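Local structure of malonate decarboxylase subunit alpha (Acinetobacter baumannii ATCC 17978, 6MPR) at residues A275-E286 with H303-W314; Y258-G269 with Y359-A367. The protein probably acts as the acyl-carrier-protein transferase of malonate decarboxylase, exchanging acetyl for malonyl on the carrier protein so that malonate can be decarboxylated. All coordinates share one frame; numbering follows the deposited sequence.

Contact 1. Residues A275-E286 with H303-W314; sequences AAIELILPTYGE and HPTLIPAIETGW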
# COMPACT_ATOMS: atom_id res chain seq x y z
N ALA A 275 2.15 -17.25 -19.01
CA ALA A 275 3.46 -17.61 -19.56
C ALA A 275 3.44 -17.56 -21.08
O ALA A 275 4.40 -17.09 -21.71
CB ALA A 275 3.87 -19.00 -19.08
N ALA A 276 2.35 -18.03 -21.69
CA ALA A 276 2.19 -17.93 -23.14
C ALA A 276 2.23 -16.48 -23.61
O ALA A 276 2.83 -16.18 -24.65
CB ALA A 276 0.88 -18.61 -23.58
N ILE A 277 1.61 -15.56 -22.86
CA ILE A 277 1.68 -14.14 -23.22
C ILE A 277 3.13 -13.68 -23.25
O ILE A 277 3.60 -13.10 -24.24
CB ILE A 277 0.86 -13.29 -22.22
CG1 ILE A 277 -0.64 -13.50 -22.42
CG2 ILE A 277 1.21 -11.81 -22.37
CD1 ILE A 277 -1.47 -12.77 -21.38
N GLU A 278 3.86 -13.93 -22.15
CA GLU A 278 5.26 -13.53 -22.06
C GLU A 278 6.08 -14.11 -23.21
O GLU A 278 6.93 -13.41 -23.78
CB GLU A 278 5.83 -13.99 -20.71
CG GLU A 278 5.07 -13.39 -19.50
CD GLU A 278 5.36 -14.07 -18.17
OE1 GLU A 278 6.37 -14.78 -18.05
OE2 GLU A 278 4.53 -13.89 -17.24
N LEU A 279 5.81 -15.36 -23.59
CA LEU A 279 6.61 -16.04 -24.61
C LEU A 279 6.20 -15.72 -26.04
O LEU A 279 6.96 -16.03 -26.96
CB LEU A 279 6.56 -17.55 -24.39
CG LEU A 279 7.39 -18.00 -23.19
CD1 LEU A 279 7.16 -19.48 -22.88
CD2 LEU A 279 8.87 -17.72 -23.43
N ILE A 280 5.04 -15.10 -26.27
CA ILE A 280 4.69 -14.71 -27.63
C ILE A 280 4.76 -13.21 -27.85
O ILE A 280 4.56 -12.75 -28.98
CB ILE A 280 3.31 -15.25 -28.08
CG1 ILE A 280 2.16 -14.54 -27.38
CG2 ILE A 280 3.22 -16.76 -27.96
CD1 ILE A 280 0.81 -14.86 -27.96
N LEU A 281 5.07 -12.42 -26.83
CA LEU A 281 5.41 -11.02 -27.10
C LEU A 281 6.49 -10.88 -28.16
O LEU A 281 6.29 -10.12 -29.11
CB LEU A 281 5.81 -10.30 -25.80
CG LEU A 281 4.66 -9.90 -24.89
CD1 LEU A 281 5.25 -9.38 -23.60
CD2 LEU A 281 3.80 -8.84 -25.58
N PRO A 282 7.62 -11.60 -28.10
CA PRO A 282 8.68 -11.37 -29.10
C PRO A 282 8.38 -11.97 -30.47
O PRO A 282 9.18 -11.76 -31.39
CB PRO A 282 9.91 -12.04 -28.47
CG PRO A 282 9.56 -12.24 -27.02
CD PRO A 282 8.10 -12.49 -27.03
N THR A 283 7.29 -12.71 -30.62
CA THR A 283 6.92 -13.30 -31.91
C THR A 283 5.62 -12.68 -32.40
O THR A 283 5.63 -11.86 -33.32
CB THR A 283 6.79 -14.82 -31.80
OG1 THR A 283 5.90 -15.14 -30.73
CG2 THR A 283 8.15 -15.46 -31.52
N TYR A 284 4.49 -13.03 -31.79
CA TYR A 284 3.22 -12.44 -32.18
C TYR A 284 3.20 -10.94 -31.91
O TYR A 284 2.75 -10.15 -32.75
CB TYR A 284 2.08 -13.14 -31.45
CG TYR A 284 0.71 -12.61 -31.78
CD1 TYR A 284 0.19 -12.74 -33.06
CD2 TYR A 284 -0.08 -12.02 -30.80
CE1 TYR A 284 -1.08 -12.26 -33.36
CE2 TYR A 284 -1.36 -11.55 -31.09
CZ TYR A 284 -1.85 -11.67 -32.37
OH TYR A 284 -3.11 -11.20 -32.65
N GLY A 285 3.70 -10.52 -30.74
CA GLY A 285 3.75 -9.10 -30.46
C GLY A 285 4.62 -8.35 -31.44
O GLY A 285 4.27 -7.25 -31.88
N GLU A 286 5.76 -8.94 -31.82
CA GLU A 286 6.63 -8.32 -32.82
C GLU A 286 5.95 -8.21 -34.18
O GLU A 286 6.10 -7.20 -34.88
CB GLU A 286 7.93 -9.13 -32.94
CG GLU A 286 8.86 -8.71 -34.06
CD GLU A 286 9.40 -7.31 -33.89
OE1 GLU A 286 9.76 -6.71 -34.93
OE2 GLU A 286 9.46 -6.82 -32.74
N HIS A 303 10.35 -14.26 -13.76
CA HIS A 303 9.85 -15.44 -14.47
C HIS A 303 10.89 -15.86 -15.50
O HIS A 303 11.29 -15.03 -16.33
CB HIS A 303 8.54 -15.12 -15.20
CG HIS A 303 7.37 -14.89 -14.30
ND1 HIS A 303 6.08 -14.75 -14.79
CD2 HIS A 303 7.27 -14.75 -12.96
CE1 HIS A 303 5.25 -14.55 -13.79
NE2 HIS A 303 5.94 -14.54 -12.66
N PRO A 304 11.35 -17.12 -15.50
CA PRO A 304 12.19 -17.56 -16.61
C PRO A 304 11.49 -17.41 -17.94
O PRO A 304 12.15 -17.17 -18.96
CB PRO A 304 12.48 -19.04 -16.28
CG PRO A 304 12.35 -19.10 -14.78
CD PRO A 304 11.15 -18.20 -14.52
N THR A 305 10.15 -17.50 -17.96
CA THR A 305 9.45 -17.35 -19.23
C THR A 305 9.46 -15.91 -19.74
O THR A 305 9.06 -15.68 -20.89
CB THR A 305 8.01 -17.84 -19.13
OG1 THR A 305 7.32 -17.17 -18.07
CG2 THR A 305 7.99 -19.34 -18.90
N LEU A 306 9.90 -14.94 -18.93
CA LEU A 306 10.09 -13.57 -19.41
C LEU A 306 11.44 -13.35 -20.07
O LEU A 306 11.66 -12.28 -20.65
CB LEU A 306 9.91 -12.57 -18.24
CG LEU A 306 9.60 -11.11 -18.60
CD1 LEU A 306 8.22 -11.02 -19.25
CD2 LEU A 306 9.67 -10.23 -17.35
N ILE A 307 12.35 -14.33 -20.03
CA ILE A 307 13.69 -14.11 -20.58
C ILE A 307 13.67 -13.67 -22.04
O ILE A 307 14.35 -12.69 -22.38
CB ILE A 307 14.57 -15.35 -20.34
CG1 ILE A 307 14.86 -15.50 -18.83
CG2 ILE A 307 15.87 -15.26 -21.14
CD1 ILE A 307 15.64 -16.74 -18.47
N PRO A 308 12.92 -14.31 -22.95
CA PRO A 308 12.95 -13.84 -24.34
C PRO A 308 12.44 -12.40 -24.50
O PRO A 308 13.01 -11.63 -25.28
CB PRO A 308 12.06 -14.86 -25.07
CG PRO A 308 12.20 -16.10 -24.25
CD PRO A 308 12.19 -15.59 -22.83
N ALA A 309 11.40 -12.02 -23.76
CA ALA A 309 10.91 -10.65 -23.79
C ALA A 309 11.95 -9.66 -23.26
O ALA A 309 12.01 -8.52 -23.73
CB ALA A 309 9.61 -10.54 -22.98
N ILE A 310 12.74 -10.05 -22.26
CA ILE A 310 13.83 -9.19 -21.81
C ILE A 310 14.91 -9.10 -22.89
O ILE A 310 15.37 -8.02 -23.24
CB ILE A 310 14.43 -9.69 -20.50
CG1 ILE A 310 13.39 -9.66 -19.38
CG2 ILE A 310 15.65 -8.85 -20.12
CD1 ILE A 310 13.86 -10.40 -18.14
N GLU A 311 15.33 -10.26 -23.41
CA GLU A 311 16.47 -10.27 -24.33
C GLU A 311 16.18 -9.51 -25.61
O GLU A 311 17.10 -8.96 -26.23
CB GLU A 311 16.87 -11.71 -24.65
CG GLU A 311 17.41 -12.48 -23.46
CD GLU A 311 18.61 -11.80 -22.82
OE1 GLU A 311 19.65 -11.67 -23.49
OE2 GLU A 311 18.50 -11.36 -21.65
N THR A 312 14.92 -9.49 -26.06
CA THR A 312 14.58 -8.79 -27.29
C THR A 312 14.20 -7.33 -27.07
O THR A 312 13.82 -6.66 -28.04
CB THR A 312 13.45 -9.49 -28.04
OG1 THR A 312 12.35 -9.72 -27.15
CG2 THR A 312 13.92 -10.83 -28.61
N GLY A 313 14.28 -6.83 -25.84
CA GLY A 313 14.11 -5.41 -25.59
C GLY A 313 12.70 -4.95 -25.28
O GLY A 313 12.46 -3.74 -25.28
N TRP A 314 11.76 -5.86 -25.00
CA TRP A 314 10.41 -5.44 -24.65
C TRP A 314 10.35 -4.92 -23.22
O TRP A 314 9.63 -3.96 -22.94
CB TRP A 314 9.42 -6.60 -24.76
CG TRP A 314 9.12 -6.98 -26.16
CD1 TRP A 314 9.92 -7.66 -27.02
CD2 TRP A 314 7.90 -6.71 -26.87
NE1 TRP A 314 9.29 -7.83 -28.23
CE2 TRP A 314 8.05 -7.26 -28.16
CE3 TRP A 314 6.71 -6.06 -26.54
CZ2 TRP A 314 7.05 -7.16 -29.13
CZ3 TRP A 314 5.72 -5.97 -27.49
CH2 TRP A 314 5.90 -6.51 -28.78
O HOH W 1 9.42 -13.96 -22.89
O HOH W 2 10.55 -8.77 -30.63

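Contact 2. Residues Y258-G269 with Y359-A367; sequences YEKHNVQSLNHG and YAVDLFIGA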
# COMPACT_ATOMS: atom_id res chain seq x y z
N TYR A 258 -4.11 -5.58 -24.33
CA TYR A 258 -2.89 -4.79 -24.15
C TYR A 258 -2.75 -3.74 -25.24
O TYR A 258 -2.53 -2.56 -24.97
CB TYR A 258 -1.64 -5.68 -24.14
CG TYR A 258 -1.51 -6.67 -23.00
CD1 TYR A 258 -2.47 -6.75 -21.99
CD2 TYR A 258 -0.40 -7.51 -22.92
CE1 TYR A 258 -2.32 -7.67 -20.94
CE2 TYR A 258 -0.26 -8.41 -21.89
CZ TYR A 258 -1.21 -8.49 -20.91
OH TYR A 258 -1.04 -9.41 -19.91
N GLU A 259 -2.87 -4.17 -26.50
CA GLU A 259 -2.82 -3.23 -27.61
C GLU A 259 -4.01 -2.28 -27.58
O GLU A 259 -3.85 -1.06 -27.75
CB GLU A 259 -2.80 -4.00 -28.94
CG GLU A 259 -2.57 -3.08 -30.13
CD GLU A 259 -2.56 -3.80 -31.47
OE1 GLU A 259 -2.79 -5.03 -31.51
OE2 GLU A 259 -2.32 -3.13 -32.48
N LYS A 260 -5.21 -2.81 -27.35
CA LYS A 260 -6.43 -2.01 -27.42
C LYS A 260 -6.38 -0.82 -26.48
O LYS A 260 -6.80 0.29 -26.84
CB LYS A 260 -7.65 -2.89 -27.10
CG LYS A 260 -8.98 -2.12 -27.11
CD LYS A 260 -10.16 -3.03 -26.81
CE LYS A 260 -11.47 -2.24 -26.73
NZ LYS A 260 -11.93 -1.79 -28.07
N HIS A 261 -5.89 -1.04 -25.26
CA HIS A 261 -5.90 -0.01 -24.23
C HIS A 261 -4.53 0.59 -23.97
O HIS A 261 -4.39 1.40 -23.04
CB HIS A 261 -6.46 -0.58 -22.93
CG HIS A 261 -7.81 -1.19 -23.09
ND1 HIS A 261 -8.94 -0.43 -23.34
CD2 HIS A 261 -8.23 -2.48 -23.04
CE1 HIS A 261 -9.99 -1.23 -23.44
NE2 HIS A 261 -9.59 -2.47 -23.26
N ASN A 262 -3.51 0.22 -24.74
CA ASN A 262 -2.16 0.80 -24.63
C ASN A 262 -1.56 0.56 -23.24
O ASN A 262 -1.07 1.47 -22.58
CB ASN A 262 -2.20 2.29 -24.97
CG ASN A 262 -0.82 2.86 -25.29
OD1 ASN A 262 0.01 2.19 -25.90
ND2 ASN A 262 -0.58 4.10 -24.86
N VAL A 263 -1.59 -0.70 -22.82
CA VAL A 263 -1.10 -1.09 -21.49
C VAL A 263 0.42 -1.01 -21.48
O VAL A 263 1.10 -1.73 -22.23
CB VAL A 263 -1.58 -2.50 -21.13
CG1 VAL A 263 -0.98 -2.98 -19.80
CG2 VAL A 263 -3.12 -2.55 -21.10
N GLN A 264 0.96 -0.13 -20.64
CA GLN A 264 2.40 0.07 -20.48
C GLN A 264 2.99 -0.70 -19.31
O GLN A 264 4.19 -1.03 -19.34
CB GLN A 264 2.74 1.55 -20.25
CG GLN A 264 2.18 2.51 -21.26
CD GLN A 264 2.70 2.20 -22.64
OE1 GLN A 264 3.90 2.24 -22.88
NE2 GLN A 264 1.78 1.86 -23.55
N SER A 265 2.20 -0.95 -18.27
CA SER A 265 2.70 -1.53 -17.03
C SER A 265 1.69 -2.55 -16.52
O SER A 265 0.48 -2.38 -16.69
CB SER A 265 2.92 -0.44 -15.97
OG SER A 265 1.75 0.33 -15.77
N LEU A 266 2.20 -3.62 -15.90
CA LEU A 266 1.28 -4.71 -15.57
C LEU A 266 1.93 -5.71 -14.63
O LEU A 266 3.16 -5.73 -14.45
CB LEU A 266 0.81 -5.44 -16.84
CG LEU A 266 1.80 -6.35 -17.58
CD1 LEU A 266 1.07 -7.05 -18.70
CD2 LEU A 266 3.03 -5.60 -18.15
N ASN A 267 1.08 -6.51 -14.00
CA ASN A 267 1.44 -7.74 -13.32
C ASN A 267 0.72 -8.91 -13.97
O ASN A 267 -0.43 -8.79 -14.40
CB ASN A 267 1.07 -7.65 -11.84
CG ASN A 267 1.20 -8.98 -11.11
OD1 ASN A 267 0.20 -9.64 -10.81
ND2 ASN A 267 2.44 -9.37 -10.77
N HIS A 268 1.42 -10.04 -14.07
CA HIS A 268 0.86 -11.32 -14.49
C HIS A 268 0.75 -12.23 -13.28
O HIS A 268 1.75 -12.47 -12.61
CB HIS A 268 1.75 -12.04 -15.50
CG HIS A 268 1.65 -11.52 -16.90
ND1 HIS A 268 2.40 -12.06 -17.92
CD2 HIS A 268 0.88 -10.56 -17.45
CE1 HIS A 268 2.11 -11.43 -19.05
NE2 HIS A 268 1.18 -10.53 -18.80
N GLY A 269 -0.45 -12.77 -13.04
CA GLY A 269 -0.56 -13.93 -12.16
C GLY A 269 0.04 -15.15 -12.85
O GLY A 269 -0.24 -15.41 -14.03
N TYR A 359 -1.17 0.60 -7.08
CA TYR A 359 -1.29 2.02 -7.36
C TYR A 359 -0.60 2.47 -8.64
O TYR A 359 -0.93 3.55 -9.14
CB TYR A 359 -0.71 2.84 -6.21
CG TYR A 359 -1.70 3.31 -5.19
CD1 TYR A 359 -2.73 4.16 -5.53
CD2 TYR A 359 -1.58 2.93 -3.87
CE1 TYR A 359 -3.63 4.61 -4.58
CE2 TYR A 359 -2.47 3.38 -2.91
CZ TYR A 359 -3.49 4.22 -3.28
OH TYR A 359 -4.37 4.67 -2.34
N ALA A 360 0.37 1.72 -9.15
CA ALA A 360 1.26 2.23 -10.19
C ALA A 360 1.19 1.50 -11.52
O ALA A 360 1.76 2.01 -12.50
CB ALA A 360 2.71 2.21 -9.70
N VAL A 361 0.52 0.35 -11.63
CA VAL A 361 0.50 -0.35 -12.91
C VAL A 361 -0.90 -0.28 -13.53
O VAL A 361 -1.92 -0.12 -12.85
CB VAL A 361 0.96 -1.82 -12.82
CG1 VAL A 361 2.37 -1.91 -12.20
CG2 VAL A 361 -0.04 -2.69 -12.10
N ASP A 362 -0.92 -0.41 -14.86
CA ASP A 362 -2.16 -0.30 -15.63
C ASP A 362 -3.08 -1.50 -15.44
O ASP A 362 -4.30 -1.38 -15.60
CB ASP A 362 -1.87 -0.19 -17.13
CG ASP A 362 -1.29 1.13 -17.54
OD1 ASP A 362 -1.45 2.14 -16.82
OD2 ASP A 362 -0.71 1.17 -18.65
N LEU A 363 -2.51 -2.68 -15.18
CA LEU A 363 -3.28 -3.89 -15.42
C LEU A 363 -2.81 -5.02 -14.51
O LEU A 363 -1.62 -5.16 -14.22
CB LEU A 363 -3.16 -4.32 -16.90
CG LEU A 363 -3.84 -5.63 -17.35
CD1 LEU A 363 -4.42 -5.45 -18.74
CD2 LEU A 363 -2.86 -6.79 -17.32
N PHE A 364 -3.78 -5.81 -14.05
CA PHE A 364 -3.56 -7.14 -13.52
C PHE A 364 -4.30 -8.15 -14.39
O PHE A 364 -5.40 -7.88 -14.88
CB PHE A 364 -4.06 -7.26 -12.06
CG PHE A 364 -4.13 -8.68 -11.56
CD1 PHE A 364 -2.98 -9.39 -11.29
CD2 PHE A 364 -5.36 -9.29 -11.36
CE1 PHE A 364 -3.04 -10.69 -10.83
CE2 PHE A 364 -5.43 -10.59 -10.92
CZ PHE A 364 -4.27 -11.29 -10.64
N ILE A 365 -3.68 -9.31 -14.60
CA ILE A 365 -4.32 -10.42 -15.31
C ILE A 365 -3.95 -11.71 -14.60
O ILE A 365 -2.78 -11.94 -14.29
CB ILE A 365 -3.92 -10.43 -16.81
CG1 ILE A 365 -4.57 -11.60 -17.56
CG2 ILE A 365 -2.39 -10.46 -16.95
CD1 ILE A 365 -4.62 -11.36 -19.08
N GLY A 366 -4.94 -12.54 -14.31
CA GLY A 366 -4.69 -13.81 -13.68
C GLY A 366 -5.89 -14.71 -13.84
O GLY A 366 -6.84 -14.39 -14.55
N ALA A 367 -5.84 -15.85 -13.17
CA ALA A 367 -6.90 -16.84 -13.32
C ALA A 367 -7.52 -17.16 -11.97
O ALA A 367 -7.13 -16.63 -10.93
CB ALA A 367 -6.38 -18.11 -13.99
O HOH W 3 -1.33 3.19 -20.54

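Contact 1. Residues A275-E286 with H303-W314
Glu278 is the polar anchor of this contact. Its chain runs out extended beyond CG to meet two side chains of 303-314: Thr305 OG1 donates to OE1 at 2.6 Å, on the syn side but 33° out of the carboxylate plane, and His303 ND1 donates to OE2 at 3.0 Å, with a weak second reach to OE1. The acid lies at the ND1 edge of the ring, the two planes turned 34° apart. OE2 is shared between His303 and, probably, His268 ND1.

Water ties the backbones together: one molecule donates to Glu278 O and Thr305 O and accepts from Ala309 N (2.9 Å). A second links Trp314 NE1 to Glu286 OE2.

Apolar contacts fill the rest. Leu279 CD2 lies 3.8 Å from Pro308 CG, and Pro282 CG packs 4.1 Å from Pro308 CB. Trp314 lays one face over the Leu281-Pro282 peptide while its CH2 edge abuts Gly285 C at 3.5 Å.

The axes of 275-286 and 307-311 approach to 7.9 Å at 37°. From helix 272-287, the crossover helix between strands 265-268 and 297-299, Ile277 and Ile280 pack on helix 244-261; Trp553 of helix 547-553 covers Pro308 and Thr312, and Ile310 reaches Trp20 of the second subunit.

Contact 2. Residues Y258-G269 with Y359-A367
Two neighbouring parallel strands, 265-268 and 363-366, pair here inside the mixed sheet, between strands 297-299 and 429-433, with the end of helix 244-261 packed on one face. Strand 265-268 also opens a beta-alpha-beta crossover, through helix 272-287 to strand 297-299. Asn267 pairs with Phe364 and His268 with Ile365. The backbone ladder runs from Asn267 N to Leu363 O (3.0 Å), through Ile365 N to Asn267 O, to Gly269 N and Ile365 O at 2.8 Å.

Ahead of the ladder, side chains take over. Ser265 OG, held between its own N and carbonyl carbon (chi1 54°), accepts from Asp362 N at 2.9 Å. Asp362 takes Gln264 N on the anti side of OD2, also at 2.9 Å, while its OD1 bonds Thr405.

On the face that carries Leu363 and Ile365, toward helices 244-261 and 272-287, both methyls of Leu363 touch Tyr258 CE1, each 3.8 Å away, and Ile365 CG2 sits 3.3 Å from His268 CD2. Tyr258 OH and His268 NE2 share a hydrogen bond of 2.7 Å. On the Asn267-Phe364 face the Asn267 amide lies nearly coplanar with the Phe364 ring, its OD1 at the ring edge 3.2 Å from CD1; ND2 bonds Thr299 O.

The Asp362 backbone and carboxylate thus tie the starts of the strands to Ser265 and Gln264, and Tyr258 helps fix the rotation of the His268 imidazole.

Overall arrangement
The centres of contacts 1 and 2 lie about 15 Å apart, on the same side of the chain's centre. Contact 1 is nested in the loop that contact 2 closes: strand 265-268 leads straight into helix 272-287, the chain then passes through strand 297-299 to reach 303-314, and strand 363-366 comes later to complete the pair. Contact 2 therefore belongs to the mixed sheet and contact 1 to the helical layer against it. They join where Glu278 meets His268 and at Ile277, which packs on Tyr258, His268 and Ile365. Since both contacts also touch the second subunit, this sheet-helix unit borders the dimer interface.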